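Local atomic coordinates of L-threonine-O-3-phosphate decarboxylase (Porphyromonas gingivalis, PDB entry 3FKD), a protein that probably binds pyridoxal 5'-phosphate as a member of the class I and II aminotransferase family, and may act as an L-threonine-O-3-phosphate decarboxylase. Residues G75-A78 with A79-I83; V192-F195 with S196-Y199; K293-M296 with L297-N301. All coordinates share one frame; numbering follows the deposited sequence.

Interaction 1: residues G75-A78 with A79-I83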
loop_
_atom_site.group_PDB
_atom_site.type_symbol
_atom_site.label_atom_id
_atom_site.label_comp_id
_atom_site.label_asym_id
_atom_site.label_seq_id
_atom_site.Cartn_x
_atom_site.Cartn_y
_atom_site.Cartn_z
ATOM N N GLY A 75 1.484 -5.659 -2.171
ATOM C CA GLY A 75 0.997 -6.897 -1.580
ATOM C C GLY A 75 0.046 -7.614 -2.532
ATOM O O GLY A 75 -0.483 -7.001 -3.437
ATOM N N PRO A 76 -0.151 -8.928 -2.355
ATOM C CA PRO A 76 -1.032 -9.613 -3.316
ATOM C C PRO A 76 -2.481 -9.232 -3.075
ATOM O O PRO A 76 -3.249 -9.139 -4.051
ATOM C CB PRO A 76 -0.784 -11.087 -3.038
ATOM C CG PRO A 76 -0.184 -11.121 -1.663
ATOM C CD PRO A 76 0.682 -9.879 -1.606
ATOM N N THR A 77 -2.842 -8.954 -1.820
ATOM C CA THR A 77 -4.189 -8.442 -1.530
ATOM C C THR A 77 -4.555 -7.174 -2.363
ATOM O O THR A 77 -5.592 -7.149 -3.026
ATOM C CB THR A 77 -4.412 -8.162 -0.016
ATOM O OG1 THR A 77 -4.250 -9.355 0.742
ATOM C CG2 THR A 77 -5.789 -7.630 0.227
ATOM N N ALA A 78 -3.702 -6.139 -2.340
ATOM C CA ALA A 78 -3.934 -4.961 -3.183
ATOM C C ALA A 78 -4.318 -5.331 -4.612
ATOM O O ALA A 78 -5.298 -4.794 -5.149
ATOM C CB ALA A 78 -2.730 -3.975 -3.172
ATOM N N ALA A 79 -3.545 -6.232 -5.218
ATOM C CA ALA A 79 -3.840 -6.733 -6.562
ATOM C C ALA A 79 -5.269 -7.283 -6.747
ATOM O O ALA A 79 -5.814 -7.155 -7.822
ATOM C CB ALA A 79 -2.824 -7.773 -6.982
ATOM N N PHE A 80 -5.850 -7.911 -5.714
ATOM C CA PHE A 80 -7.172 -8.539 -5.835
ATOM C C PHE A 80 -8.239 -7.464 -5.964
ATOM O O PHE A 80 -9.164 -7.573 -6.759
ATOM C CB PHE A 80 -7.488 -9.438 -4.632
ATOM C CG PHE A 80 -6.577 -10.592 -4.508
ATOM C CD1 PHE A 80 -6.307 -11.392 -5.608
ATOM C CD2 PHE A 80 -5.979 -10.885 -3.305
ATOM C CE1 PHE A 80 -5.461 -12.437 -5.505
ATOM C CE2 PHE A 80 -5.137 -11.948 -3.188
ATOM C CZ PHE A 80 -4.877 -12.722 -4.283
ATOM N N TYR A 81 -8.069 -6.435 -5.146
ATOM C CA TYR A 81 -8.859 -5.236 -5.150
ATOM C C TYR A 81 -8.688 -4.404 -6.439
ATOM O O TYR A 81 -9.666 -3.889 -6.998
ATOM C CB TYR A 81 -8.431 -4.435 -3.938
ATOM C CG TYR A 81 -9.058 -4.923 -2.665
ATOM C CD1 TYR A 81 -10.318 -4.461 -2.258
ATOM C CD2 TYR A 81 -8.430 -5.866 -1.879
ATOM C CE1 TYR A 81 -10.908 -4.912 -1.096
ATOM C CE2 TYR A 81 -9.001 -6.298 -0.701
ATOM C CZ TYR A 81 -10.243 -5.813 -0.324
ATOM O OH TYR A 81 -10.810 -6.262 0.837
ATOM N N GLN A 82 -7.451 -4.234 -6.907
ATOM C CA GLN A 82 -7.300 -3.484 -8.130
ATOM C C GLN A 82 -7.963 -4.185 -9.323
ATOM O O GLN A 82 -8.406 -3.521 -10.267
ATOM C CB GLN A 82 -5.836 -3.166 -8.430
ATOM C CG GLN A 82 -5.646 -1.743 -8.984
ATOM C CD GLN A 82 -4.322 -1.548 -9.700
ATOM O OE1 GLN A 82 -3.247 -1.748 -9.130
ATOM N NE2 GLN A 82 -4.393 -1.152 -10.957
ATOM N N ILE A 83 -7.995 -5.519 -9.293
ATOM C CA ILE A 83 -8.605 -6.323 -10.363
ATOM C C ILE A 83 -10.142 -6.226 -10.306
ATOM O O ILE A 83 -10.794 -5.960 -11.312
ATOM C CB ILE A 83 -8.177 -7.815 -10.254
ATOM C CG1 ILE A 83 -6.684 -8.011 -10.596
ATOM C CG2 ILE A 83 -9.056 -8.713 -11.121
ATOM C CD1 ILE A 83 -6.257 -9.482 -10.515
#
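Pro-76 and Phe-80, one turn apart near the start of helix 75-86, meet through a backbone carbonyl and a ring. With chi1 at -64°, Phe-80 CG stands beside its own backbone N, which swings the ring back over the preceding turn. Pro-76 O then sits above one face, displaced toward the rim, 3.3 Å from Phe-80 CD2. The proline ring adds little, since Pro-76 CB is 4.4 Å from Phe-80 CE2.

A second pair joins the first in the tight, buried part of the contact. Thr-77 and Tyr-81 run side by side in the same direction, and the methyl Thr-77 CG2 lies 3.6 Å from Tyr-81 CE2. Thr-77 O reaches the edge of the tyrosine ring, in its plane, 3.3 Å from Tyr-81 CD2. This oxygen also accepts from Phe-80 N at 2.8 Å, an i to i+3 bond bent to 136° with its donor well above the carbonyl plane, and weakly from Tyr-81 N. A weak bond from Phe-80 N to Pro-76 O completes an irregular turn.

The looser side carries Ala-78 and Gln-82, both partly exposed. Their tie is the backbone bond from Gln-82 N to Ala-78 O, 2.8 Å and fairly straight at 159°, while the side-chain Gln-82 NE2 makes weak bonds to Val-219 O and Ser-223 OG. Tyr-81 OH bonds to Glu-101 on helix 100-108, and Thr-77 packs on Trp-226 of the second subunit.

The chemistry is thus mainly that of the backbone: two carbonyls serve both as acceptors and as contacts for aromatic carbons, so the rings are positioned by the helix turn itself. Relatives commonly hold the cofactor phosphate near this helix start, and its dipole would probably suit an anion here too.

Interaction 2: residues V192-F195 with S196-Y199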
loop_
_atom_site.group_PDB
_atom_site.type_symbol
_atom_site.label_atom_id
_atom_site.label_comp_id
_atom_site.label_asym_id
_atom_site.label_seq_id
_atom_site.Cartn_x
_atom_site.Cartn_y
_atom_site.Cartn_z
ATOM N N VAL A 192 -1.578 -13.778 -9.778
ATOM C CA VAL A 192 -1.266 -12.835 -8.729
ATOM C C VAL A 192 -0.244 -13.522 -7.885
ATOM O O VAL A 192 -0.548 -14.494 -7.224
ATOM C CB VAL A 192 -2.493 -12.422 -7.862
ATOM C CG1 VAL A 192 -2.055 -11.607 -6.603
ATOM C CG2 VAL A 192 -3.518 -11.653 -8.716
ATOM N N TYR A 193 0.979 -13.005 -7.939
ATOM C CA TYR A 193 2.090 -13.567 -7.206
ATOM C C TYR A 193 2.344 -12.834 -5.873
ATOM O O TYR A 193 1.870 -11.715 -5.682
ATOM C CB TYR A 193 3.322 -13.591 -8.094
ATOM C CG TYR A 193 3.323 -14.790 -8.997
ATOM C CD1 TYR A 193 3.906 -15.996 -8.587
ATOM C CD2 TYR A 193 2.708 -14.750 -10.247
ATOM C CE1 TYR A 193 3.905 -17.095 -9.397
ATOM C CE2 TYR A 193 2.696 -15.882 -11.069
ATOM C CZ TYR A 193 3.293 -17.043 -10.629
ATOM O OH TYR A 193 3.305 -18.160 -11.426
ATOM N N SER A 194 3.081 -13.480 -4.970
ATOM C CA SER A 194 3.268 -12.975 -3.617
ATOM C C SER A 194 4.693 -13.106 -3.049
ATOM O O SER A 194 5.363 -14.093 -3.237
ATOM C CB SER A 194 2.293 -13.680 -2.676
ATOM O OG SER A 194 2.487 -13.229 -1.360
ATOM N N PHE A 195 5.121 -12.115 -2.298
ATOM C CA PHE A 195 6.412 -12.173 -1.659
ATOM C C PHE A 195 6.200 -12.402 -0.179
ATOM O O PHE A 195 7.137 -12.707 0.543
ATOM C CB PHE A 195 7.235 -10.890 -1.926
ATOM C CG PHE A 195 7.912 -10.862 -3.290
ATOM C CD1 PHE A 195 9.205 -11.367 -3.462
ATOM C CD2 PHE A 195 7.276 -10.304 -4.389
ATOM C CE1 PHE A 195 9.819 -11.373 -4.702
ATOM C CE2 PHE A 195 7.887 -10.293 -5.631
ATOM C CZ PHE A 195 9.148 -10.820 -5.786
ATOM N N SER A 196 4.960 -12.264 0.279
ATOM C CA SER A 196 4.698 -12.455 1.707
ATOM C C SER A 196 4.912 -13.886 2.204
ATOM O O SER A 196 5.468 -14.078 3.276
ATOM C CB SER A 196 3.275 -12.050 2.105
ATOM O OG SER A 196 2.752 -11.018 1.333
ATOM N N HIS A 197 4.421 -14.869 1.439
ATOM C CA HIS A 197 4.255 -16.245 1.933
ATOM C C HIS A 197 5.504 -17.098 1.804
ATOM O O HIS A 197 5.964 -17.632 2.799
ATOM C CB HIS A 197 3.096 -16.940 1.233
ATOM C CG HIS A 197 1.810 -16.186 1.321
ATOM N ND1 HIS A 197 0.980 -16.241 2.427
ATOM C CD2 HIS A 197 1.206 -15.367 0.437
ATOM C CE1 HIS A 197 -0.068 -15.478 2.219
ATOM N NE2 HIS A 197 0.043 -14.938 1.017
ATOM N N ALA A 198 6.032 -17.190 0.573
ATOM C CA ALA A 198 7.181 -18.043 0.244
ATOM C C ALA A 198 8.450 -17.544 0.892
ATOM O O ALA A 198 9.365 -18.321 1.110
ATOM C CB ALA A 198 7.376 -18.191 -1.279
ATOM N N TYR A 199 8.485 -16.260 1.232
ATOM C CA TYR A 199 9.725 -15.635 1.709
ATOM C C TYR A 199 9.663 -14.963 3.064
ATOM O O TYR A 199 10.650 -14.345 3.471
ATOM C CB TYR A 199 10.292 -14.651 0.698
ATOM C CG TYR A 199 10.233 -15.131 -0.720
ATOM C CD1 TYR A 199 11.043 -16.192 -1.166
ATOM C CD2 TYR A 199 9.387 -14.503 -1.645
ATOM C CE1 TYR A 199 10.985 -16.628 -2.494
ATOM C CE2 TYR A 199 9.328 -14.914 -2.958
ATOM C CZ TYR A 199 10.124 -15.978 -3.380
ATOM O OH TYR A 199 10.038 -16.357 -4.691
HETATM O O HOH W 1 4.437 -16.327 -1.652
#
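The capping turn between strand 189-194 and the short, weakly bonded helix 196-199 brings Ser-194 against Ser-196 and His-197. Its sequence, Ser-Phe-Ser-His, matches the family segment in which relatives carry the lysine that forms the aldimine with pyridoxal phosphate; His-197 probably occupies that lysine's position.

A chi1 of 178° turns Ser-194 OG away from its own N and on toward the turn, where it accepts from Ser-196 N at 3.1 Å. The angle of 135° makes this a weak cap. Ser-196 OG lies 3.5 Å from Ser-194 OG, too far for more than a weak and unsettled bond. The imidazole of His-197 folds back to the same hydroxyl, with His-197 CD2 just 3.1 Å from Ser-194 OG, and Ser-194 CB lies at the ring's edge. Tyr-47 of the second subunit reaches Ser-196 and His-197.

A water bridges the strand end and the helix: it donates to Ser-194 O and accepts from Ala-198 N, each 2.9 Å away, where no direct bond joins these two atoms.

Phe-195 and Tyr-199 supply the apolar contact. Their rings meet obliquely, planes 35° apart, and Phe-195 CD1 approaches Tyr-199 CE2 to 3.6 Å.

Around the turn, the His-197 ring meets that of Tyr-169. Strand 189-194 lies between strands 162-166 and 207-210, while Pro-76 of helix 75-86 packs on Ser-194 and Ser-196, and Ile-239 of helix 230-241 on Phe-195 and Tyr-199.

Interaction 3: residues K293-M296 with L297-N301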
loop_
_atom_site.group_PDB
_atom_site.type_symbol
_atom_site.label_atom_id
_atom_site.label_comp_id
_atom_site.label_asym_id
_atom_site.label_seq_id
_atom_site.Cartn_x
_atom_site.Cartn_y
_atom_site.Cartn_z
ATOM N N LYS A 293 -8.411 -22.601 20.608
ATOM C CA LYS A 293 -7.390 -21.594 20.331
ATOM C C LYS A 293 -6.952 -20.817 21.581
ATOM O O LYS A 293 -5.789 -20.411 21.712
ATOM C CB LYS A 293 -7.889 -20.609 19.251
ATOM C CG LYS A 293 -7.051 -19.353 19.115
ATOM C CD LYS A 293 -7.684 -18.304 18.179
ATOM C CE LYS A 293 -6.743 -17.076 17.940
ATOM N NZ LYS A 293 -7.528 -15.884 17.540
ATOM N N LYS A 294 -7.903 -20.593 22.473
ATOM C CA LYS A 294 -7.657 -19.918 23.735
ATOM C C LYS A 294 -6.805 -20.768 24.707
ATOM O O LYS A 294 -5.944 -20.254 25.428
ATOM C CB LYS A 294 -8.999 -19.575 24.358
ATOM C CG LYS A 294 -8.900 -18.926 25.693
ATOM C CD LYS A 294 -10.026 -19.398 26.615
ATOM C CE LYS A 294 -10.286 -18.394 27.720
ATOM N NZ LYS A 294 -11.077 -17.257 27.179
ATOM N N TYR A 295 -7.061 -22.069 24.707
ATOM C CA TYR A 295 -6.353 -23.044 25.540
ATOM C C TYR A 295 -4.878 -23.221 25.105
ATOM O O TYR A 295 -3.951 -22.965 25.869
ATOM C CB TYR A 295 -7.100 -24.365 25.401
ATOM C CG TYR A 295 -6.476 -25.550 26.089
ATOM C CD1 TYR A 295 -6.785 -25.839 27.421
ATOM C CD2 TYR A 295 -5.611 -26.408 25.411
ATOM C CE1 TYR A 295 -6.242 -26.926 28.070
ATOM C CE2 TYR A 295 -5.054 -27.501 26.054
ATOM C CZ TYR A 295 -5.380 -27.753 27.390
ATOM O OH TYR A 295 -4.845 -28.827 28.063
HETATM N N MSE A 296 -4.693 -23.666 23.866
HETATM C CA MSE A 296 -3.411 -23.730 23.218
HETATM C C MSE A 296 -2.561 -22.461 23.433
HETATM O O MSE A 296 -1.368 -22.543 23.652
HETATM C CB MSE A 296 -3.629 -23.997 21.731
HETATM C CG MSE A 296 -4.397 -25.270 21.456
HETATM SE SE MSE A 296 -3.411 -26.884 22.069
HETATM C CE MSE A 296 -2.083 -26.955 20.607
ATOM N N LEU A 297 -3.198 -21.300 23.403
ATOM C CA LEU A 297 -2.490 -20.049 23.624
ATOM C C LEU A 297 -2.163 -19.839 25.100
ATOM O O LEU A 297 -1.001 -19.718 25.477
ATOM C CB LEU A 297 -3.246 -18.839 23.051
ATOM C CG LEU A 297 -2.386 -17.568 23.140
ATOM C CD1 LEU A 297 -1.164 -17.680 22.255
ATOM C CD2 LEU A 297 -3.144 -16.332 22.833
ATOM N N GLU A 298 -3.183 -19.829 25.940
ATOM C CA GLU A 298 -2.980 -19.649 27.372
ATOM C C GLU A 298 -2.251 -20.791 28.088
ATOM O O GLU A 298 -1.301 -20.549 28.832
ATOM C CB GLU A 298 -4.312 -19.318 28.038
ATOM C CG GLU A 298 -4.821 -18.007 27.497
ATOM C CD GLU A 298 -6.318 -17.786 27.707
ATOM O OE1 GLU A 298 -6.963 -18.571 28.476
ATOM O OE2 GLU A 298 -6.840 -16.814 27.090
ATOM N N GLU A 299 -2.669 -22.027 27.855
ATOM C CA GLU A 299 -2.043 -23.152 28.544
ATOM C C GLU A 299 -0.691 -23.519 27.944
ATOM O O GLU A 299 0.267 -23.796 28.651
ATOM C CB GLU A 299 -2.950 -24.385 28.533
ATOM C CG GLU A 299 -4.175 -24.214 29.359
ATOM C CD GLU A 299 -3.891 -23.457 30.648
ATOM O OE1 GLU A 299 -2.991 -23.905 31.428
ATOM O OE2 GLU A 299 -4.569 -22.411 30.877
ATOM N N TYR A 300 -0.615 -23.516 26.629
ATOM C CA TYR A 300 0.547 -24.090 25.985
ATOM C C TYR A 300 1.359 -23.139 25.057
ATOM O O TYR A 300 2.273 -23.585 24.377
ATOM C CB TYR A 300 0.107 -25.359 25.256
ATOM C CG TYR A 300 -0.028 -26.556 26.169
ATOM C CD1 TYR A 300 1.080 -27.356 26.450
ATOM C CD2 TYR A 300 -1.256 -26.904 26.740
ATOM C CE1 TYR A 300 0.985 -28.448 27.269
ATOM C CE2 TYR A 300 -1.362 -27.996 27.577
ATOM C CZ TYR A 300 -0.235 -28.772 27.838
ATOM O OH TYR A 300 -0.303 -29.881 28.662
ATOM N N ASN A 301 1.020 -21.843 25.025
ATOM C CA ASN A 301 1.831 -20.870 24.284
ATOM C C ASN A 301 1.911 -21.110 22.789
ATOM O O ASN A 301 2.906 -20.767 22.153
ATOM C CB ASN A 301 3.253 -20.896 24.805
ATOM C CG ASN A 301 3.340 -20.485 26.253
ATOM O OD1 ASN A 301 3.002 -19.329 26.605
ATOM N ND2 ASN A 301 3.796 -21.424 27.124
#
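Tyr-295 and Glu-299 form the CH-pi contact of this surface turn, near the C-terminal part of helix 289-298. Glu-299 CG lies 4.0 Å from the centroid of the Tyr-295 ring and 29° off its normal, over the face. The first torsion puts CG there by setting it beside the glutamate's own backbone N; a bend at chi2 follows, and the chain crosses the tyrosine at about a right angle.

Among the aromatics, Tyr-295 and Tyr-300 point the same way, side by side, with planes 44° apart. Tyr-295 CE2 is 3.9 Å from Tyr-300 CD2, and Tyr-295 OH sits near the plane of the second ring, 3.6 Å from Tyr-300 CE2. Thr-337 of helix 325-339 touches both residues.

Charge contributes more loosely. Glu-298 crosses the aliphatic part of Lys-294 at a slant, with Glu-298 OE2 3.3 Å from Lys-294 CG, but Lys-294 NZ stays 4.3 Å from that oxygen, beyond a salt bridge.

Backbone bonds hold the frame. Glu-298 N donates to Lys-294 O at 2.8 Å and 164°, whereas Tyr-300 N makes weak bonds to both Tyr-295 O and Met-296 O. At Asn-301 phi turns positive, and the chain leaves for strand 302-306.

The chemistry implies a turn carried by backbone bonds and the contacts of Tyr-295, with the lysine and glutamate attracting each other probably only weakly.

Along the chain the three contacts follow one another as 75-83, 192-199 and 293-301. Interactions 1 and 2 belong to the part of the fold built on the seven-stranded sheet; their centres are 12 Å apart and they touch, Phe-80 CE1 lying 3.7 Å from Val-192 CG1. Both also reach the second subunit, as expected for the region where fold-type I relatives place the cofactor between subunits. Interaction 3 stands apart, its centre about 33 Å from that of interaction 1 and about 29 Å from that of interaction 2. Its helix leads into strand 302-306 of the separate five-stranded sheet, so it belongs to the smaller lobe, away from the probable cofactor pocket.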